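Local coordinates for glutamine amidotransferase domain-containing protein (Streptococcus mutans, PDB 3L7N) that probably acts as a glutamine amidotransferase, releasing ammonia from glutamine for transfer to an acceptor that is not established, at residues L49-T61 with C91-Y105. Numbering follows the deposited sequence.
Sequences LILMGGPQSPSST and CLGAQLMGVAYGADY
P58 sets its CD over one face of the Y105 ring, 3.7 Å from the ring centroid and 10° off the normal, a CH-pi contact in which the two side chains cross at a slant. The phenol end is fixed at the ring edge, where S59 OG lies in plane and shares a hydrogen bond of 2.9 Å with Y105 OH; either hydroxyl could be the donor. With CG between the backbone N and carbonyl carbon (chi1 77°), the ring is carried toward the loop, and a near-perpendicular chi2 turns its face to the proline. P58 is wedged between this ring and helix 92-100: CG meets Q95 CB at 3.6 Å, and CB meets L96 CD2 at 3.9 Å and, more loosely, V99 CG2. L92, its CG anti to the backbone N, splays its two methyls along the loop, CD1 against P58 CD and CD2 against Q56 OE1 (3.5 Å). The turn 57-60 is held in shape by an ST turn, S59 N donating to S57 OG, and by a nearly straight bond from S57 N to S60 OG (171°). Nearer the strand, glycines permit close backbone approach: L51 O is 3.6 Å from G93 CA, and C91 SG faces G53 CA. C91 and G93 fit a nucleophile elbow, consistent with C91 being the nucleophile of this family. Strand 48-51 runs parallel between strands 2-7 and 86-90, and helix 70-82 touches L51 through I77 and L96 through E73, while H8, just beyond strand 2-7, hydrogen-bonds G53 O.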
loop_
_atom_site.group_PDB
_atom_site.type_symbol
_atom_site.label_atom_id
_atom_site.label_comp_id
_atom_site.label_asym_id
_atom_site.label_seq_id
_atom_site.Cartn_x
_atom_site.Cartn_y
_atom_site.Cartn_z
ATOM N N LEU A 49 -4.876 8.260 8.076
ATOM C CA LEU A 49 -5.639 7.862 6.906
ATOM C C LEU A 49 -4.796 6.779 6.228
ATOM O O LEU A 49 -3.624 6.998 5.944
ATOM C CB LEU A 49 -5.778 9.059 5.964
ATOM C CG LEU A 49 -6.489 8.869 4.654
ATOM C CD1 LEU A 49 -7.945 8.431 4.862
ATOM C CD2 LEU A 49 -6.427 10.159 3.826
ATOM N N ILE A 50 -5.356 5.618 6.013
ATOM C CA ILE A 50 -4.644 4.553 5.408
ATOM C C ILE A 50 -5.440 4.203 4.215
ATOM O O ILE A 50 -6.624 3.933 4.349
ATOM C CB ILE A 50 -4.633 3.337 6.353
ATOM C CG1 ILE A 50 -3.934 3.700 7.623
ATOM C CG2 ILE A 50 -4.037 2.145 5.704
ATOM C CD1 ILE A 50 -3.842 2.586 8.592
ATOM N N LEU A 51 -4.844 4.283 3.019
ATOM C CA LEU A 51 -5.577 3.971 1.786
ATOM C C LEU A 51 -4.978 2.701 1.234
ATOM O O LEU A 51 -3.799 2.668 0.969
ATOM C CB LEU A 51 -5.400 5.106 0.720
ATOM C CG LEU A 51 -5.823 6.561 1.011
ATOM C CD1 LEU A 51 -4.675 7.334 1.384
ATOM C CD2 LEU A 51 -6.527 7.251 -0.185
ATOM N N MET A 52 -5.796 1.660 1.053
ATOM C CA MET A 52 -5.328 0.366 0.586
ATOM C C MET A 52 -5.347 0.239 -0.946
ATOM O O MET A 52 -5.764 1.142 -1.628
ATOM C CB MET A 52 -6.186 -0.736 1.197
ATOM C CG MET A 52 -5.936 -0.933 2.697
ATOM S SD MET A 52 -4.273 -1.475 3.054
ATOM C CE MET A 52 -4.107 -0.425 4.366
ATOM N N GLY A 53 -4.979 -0.954 -1.456
ATOM C CA GLY A 53 -4.758 -1.158 -2.858
ATOM C C GLY A 53 -6.055 -1.201 -3.614
ATOM O O GLY A 53 -7.096 -0.820 -3.090
ATOM N N GLY A 54 -5.989 -1.600 -4.872
ATOM C CA GLY A 54 -7.142 -1.706 -5.665
ATOM C C GLY A 54 -6.864 -2.121 -7.087
ATOM O O GLY A 54 -5.836 -1.802 -7.642
ATOM N N PRO A 55 -7.812 -2.791 -7.703
ATOM C CA PRO A 55 -7.651 -3.111 -9.112
ATOM C C PRO A 55 -7.596 -1.831 -10.062
ATOM O O PRO A 55 -7.261 -1.971 -11.219
ATOM C CB PRO A 55 -8.916 -3.932 -9.422
ATOM C CG PRO A 55 -9.958 -3.306 -8.569
ATOM C CD PRO A 55 -9.227 -2.927 -7.262
ATOM N N GLN A 56 -8.049 -0.655 -9.587
ATOM C CA GLN A 56 -8.040 0.560 -10.441
ATOM C C GLN A 56 -6.628 1.103 -10.548
ATOM O O GLN A 56 -5.694 0.683 -9.786
ATOM C CB GLN A 56 -8.938 1.655 -9.865
ATOM C CG GLN A 56 -10.338 1.217 -9.521
ATOM C CD GLN A 56 -10.444 0.538 -8.111
ATOM O OE1 GLN A 56 -9.432 0.177 -7.472
ATOM N NE2 GLN A 56 -11.651 0.345 -7.668
ATOM N N SER A 57 -6.455 2.025 -11.476
ATOM C CA SER A 57 -5.246 2.856 -11.534
ATOM C C SER A 57 -5.658 4.251 -11.050
ATOM O O SER A 57 -6.899 4.552 -10.980
ATOM C CB SER A 57 -4.722 2.934 -12.999
ATOM O OG SER A 57 -5.446 3.941 -13.754
ATOM N N PRO A 58 -4.651 5.166 -10.778
ATOM C CA PRO A 58 -5.069 6.533 -10.400
ATOM C C PRO A 58 -5.746 7.241 -11.537
ATOM O O PRO A 58 -6.209 8.333 -11.369
ATOM C CB PRO A 58 -3.775 7.213 -10.063
ATOM C CG PRO A 58 -2.898 6.155 -9.683
ATOM C CD PRO A 58 -3.232 4.954 -10.494
ATOM N N SER A 59 -5.802 6.633 -12.697
ATOM C CA SER A 59 -6.460 7.323 -13.811
ATOM C C SER A 59 -7.653 6.607 -14.354
ATOM O O SER A 59 -8.310 7.126 -15.227
ATOM C CB SER A 59 -5.478 7.641 -14.950
ATOM O OG SER A 59 -4.952 6.446 -15.476
ATOM N N SER A 60 -7.941 5.410 -13.831
ATOM C CA SER A 60 -9.231 4.724 -14.102
ATOM C C SER A 60 -10.437 5.650 -14.097
ATOM O O SER A 60 -10.553 6.648 -13.272
ATOM C CB SER A 60 -9.461 3.598 -13.136
ATOM O OG SER A 60 -8.440 2.645 -13.211
ATOM N N THR A 61 -11.342 5.338 -14.970
ATOM C CA THR A 61 -12.395 6.207 -15.273
ATOM C C THR A 61 -13.707 5.690 -14.600
ATOM O O THR A 61 -13.793 4.528 -14.274
ATOM C CB THR A 61 -12.537 6.300 -16.789
ATOM O OG1 THR A 61 -13.313 7.417 -17.106
ATOM C CG2 THR A 61 -13.221 5.001 -17.385
ATOM N N CYS A 91 -0.011 0.080 -2.521
ATOM C CA CYS A 91 -0.228 -0.130 -3.934
ATOM C C CYS A 91 -1.044 0.990 -4.540
ATOM O O CYS A 91 -0.577 2.075 -4.574
ATOM C CB CYS A 91 -0.635 -1.587 -4.254
ATOM S SG CYS A 91 -1.962 -1.972 -5.336
ATOM N N LEU A 92 -2.258 0.773 -4.987
ATOM C CA LEU A 92 -3.005 1.921 -5.561
ATOM C C LEU A 92 -3.019 3.123 -4.598
ATOM O O LEU A 92 -2.766 4.233 -4.998
ATOM C CB LEU A 92 -4.410 1.535 -6.003
ATOM C CG LEU A 92 -5.377 2.701 -6.205
ATOM C CD1 LEU A 92 -4.981 3.549 -7.362
ATOM C CD2 LEU A 92 -6.791 2.203 -6.380
ATOM N N GLY A 93 -3.178 2.869 -3.329
ATOM C CA GLY A 93 -3.060 3.932 -2.355
ATOM C C GLY A 93 -1.721 4.712 -2.435
ATOM O O GLY A 93 -1.695 5.927 -2.225
ATOM N N ALA A 94 -0.609 3.993 -2.741
ATOM C CA ALA A 94 0.731 4.610 -2.800
ATOM C C ALA A 94 0.867 5.476 -4.074
ATOM O O ALA A 94 1.483 6.504 -4.059
ATOM C CB ALA A 94 1.721 3.627 -2.765
ATOM N N GLN A 95 0.143 5.092 -5.120
ATOM C CA GLN A 95 0.136 5.805 -6.362
ATOM C C GLN A 95 -0.720 7.045 -6.305
ATOM O O GLN A 95 -0.392 8.055 -6.948
ATOM C CB GLN A 95 -0.295 4.871 -7.490
ATOM C CG GLN A 95 0.697 3.731 -7.653
ATOM C CD GLN A 95 0.153 2.462 -8.376
ATOM O OE1 GLN A 95 -0.778 2.517 -9.195
ATOM N NE2 GLN A 95 0.794 1.320 -8.094
ATOM N N LEU A 96 -1.835 7.004 -5.550
ATOM C CA LEU A 96 -2.635 8.227 -5.381
ATOM C C LEU A 96 -1.875 9.227 -4.503
ATOM O O LEU A 96 -1.945 10.406 -4.715
ATOM C CB LEU A 96 -4.028 7.941 -4.801
ATOM C CG LEU A 96 -4.968 7.107 -5.675
ATOM C CD1 LEU A 96 -5.999 6.443 -4.853
ATOM C CD2 LEU A 96 -5.616 7.926 -6.707
ATOM N N MET A 97 -1.117 8.751 -3.542
ATOM C CA MET A 97 -0.264 9.670 -2.837
ATOM C C MET A 97 0.754 10.377 -3.784
ATOM O O MET A 97 0.906 11.603 -3.729
ATOM C CB MET A 97 0.421 9.020 -1.688
ATOM C CG MET A 97 -0.520 8.566 -0.679
ATOM S SD MET A 97 0.337 7.933 0.685
ATOM C CE MET A 97 1.025 9.412 1.333
ATOM N N GLY A 98 1.351 9.623 -4.713
ATOM C CA GLY A 98 2.243 10.210 -5.648
ATOM C C GLY A 98 1.585 11.373 -6.389
ATOM O O GLY A 98 2.151 12.528 -6.441
ATOM N N VAL A 99 0.392 11.100 -6.960
ATOM C CA VAL A 99 -0.335 12.087 -7.703
ATOM C C VAL A 99 -0.636 13.224 -6.813
ATOM O O VAL A 99 -0.467 14.330 -7.190
ATOM C CB VAL A 99 -1.625 11.518 -8.296
ATOM C CG1 VAL A 99 -2.399 12.577 -9.002
ATOM C CG2 VAL A 99 -1.309 10.433 -9.239
ATOM N N ALA A 100 -1.039 12.948 -5.579
ATOM C CA ALA A 100 -1.461 14.031 -4.689
ATOM C C ALA A 100 -0.320 15.011 -4.473
ATOM O O ALA A 100 -0.541 16.181 -4.308
ATOM C CB ALA A 100 -1.940 13.499 -3.393
ATOM N N TYR A 101 0.907 14.485 -4.492
ATOM C CA TYR A 101 2.152 15.246 -4.175
ATOM C C TYR A 101 2.891 15.749 -5.440
ATOM O O TYR A 101 4.032 16.229 -5.333
ATOM C CB TYR A 101 3.099 14.378 -3.375
ATOM C CG TYR A 101 2.790 14.381 -1.905
ATOM C CD1 TYR A 101 3.198 15.431 -1.107
ATOM C CD2 TYR A 101 2.030 13.339 -1.301
ATOM C CE1 TYR A 101 2.935 15.455 0.292
ATOM C CE2 TYR A 101 1.780 13.345 0.082
ATOM C CZ TYR A 101 2.242 14.435 0.865
ATOM O OH TYR A 101 1.998 14.503 2.193
ATOM N N GLY A 102 2.247 15.612 -6.629
ATOM C CA GLY A 102 2.644 16.301 -7.788
ATOM C C GLY A 102 3.243 15.428 -8.854
ATOM O O GLY A 102 3.582 15.907 -9.890
ATOM N N ALA A 103 3.341 14.134 -8.648
ATOM C CA ALA A 103 3.921 13.266 -9.663
ATOM C C ALA A 103 2.993 12.199 -10.163
ATOM O O ALA A 103 2.448 11.482 -9.404
ATOM C CB ALA A 103 5.099 12.629 -9.128
ATOM N N ASP A 104 2.851 12.057 -11.455
ATOM C CA ASP A 104 2.004 11.021 -11.983
ATOM C C ASP A 104 2.646 9.676 -12.069
ATOM O O ASP A 104 3.830 9.559 -12.166
ATOM C CB ASP A 104 1.395 11.390 -13.314
ATOM C CG ASP A 104 0.143 10.602 -13.582
ATOM O OD1 ASP A 104 -0.087 9.642 -12.861
ATOM O OD2 ASP A 104 -0.632 10.921 -14.485
ATOM N N TYR A 105 1.815 8.659 -12.028
ATOM C CA TYR A 105 2.207 7.312 -11.732
ATOM C C TYR A 105 2.822 6.657 -12.916
ATOM O O TYR A 105 2.613 7.079 -13.999
ATOM C CB TYR A 105 0.996 6.522 -11.225
ATOM C CG TYR A 105 0.030 6.080 -12.276
ATOM C CD1 TYR A 105 0.121 4.842 -12.834
ATOM C CD2 TYR A 105 -0.965 6.898 -12.703
ATOM C CE1 TYR A 105 -0.728 4.452 -13.759
ATOM C CE2 TYR A 105 -1.803 6.498 -13.639
ATOM C CZ TYR A 105 -1.682 5.272 -14.150
ATOM O OH TYR A 105 -2.518 4.868 -15.101
#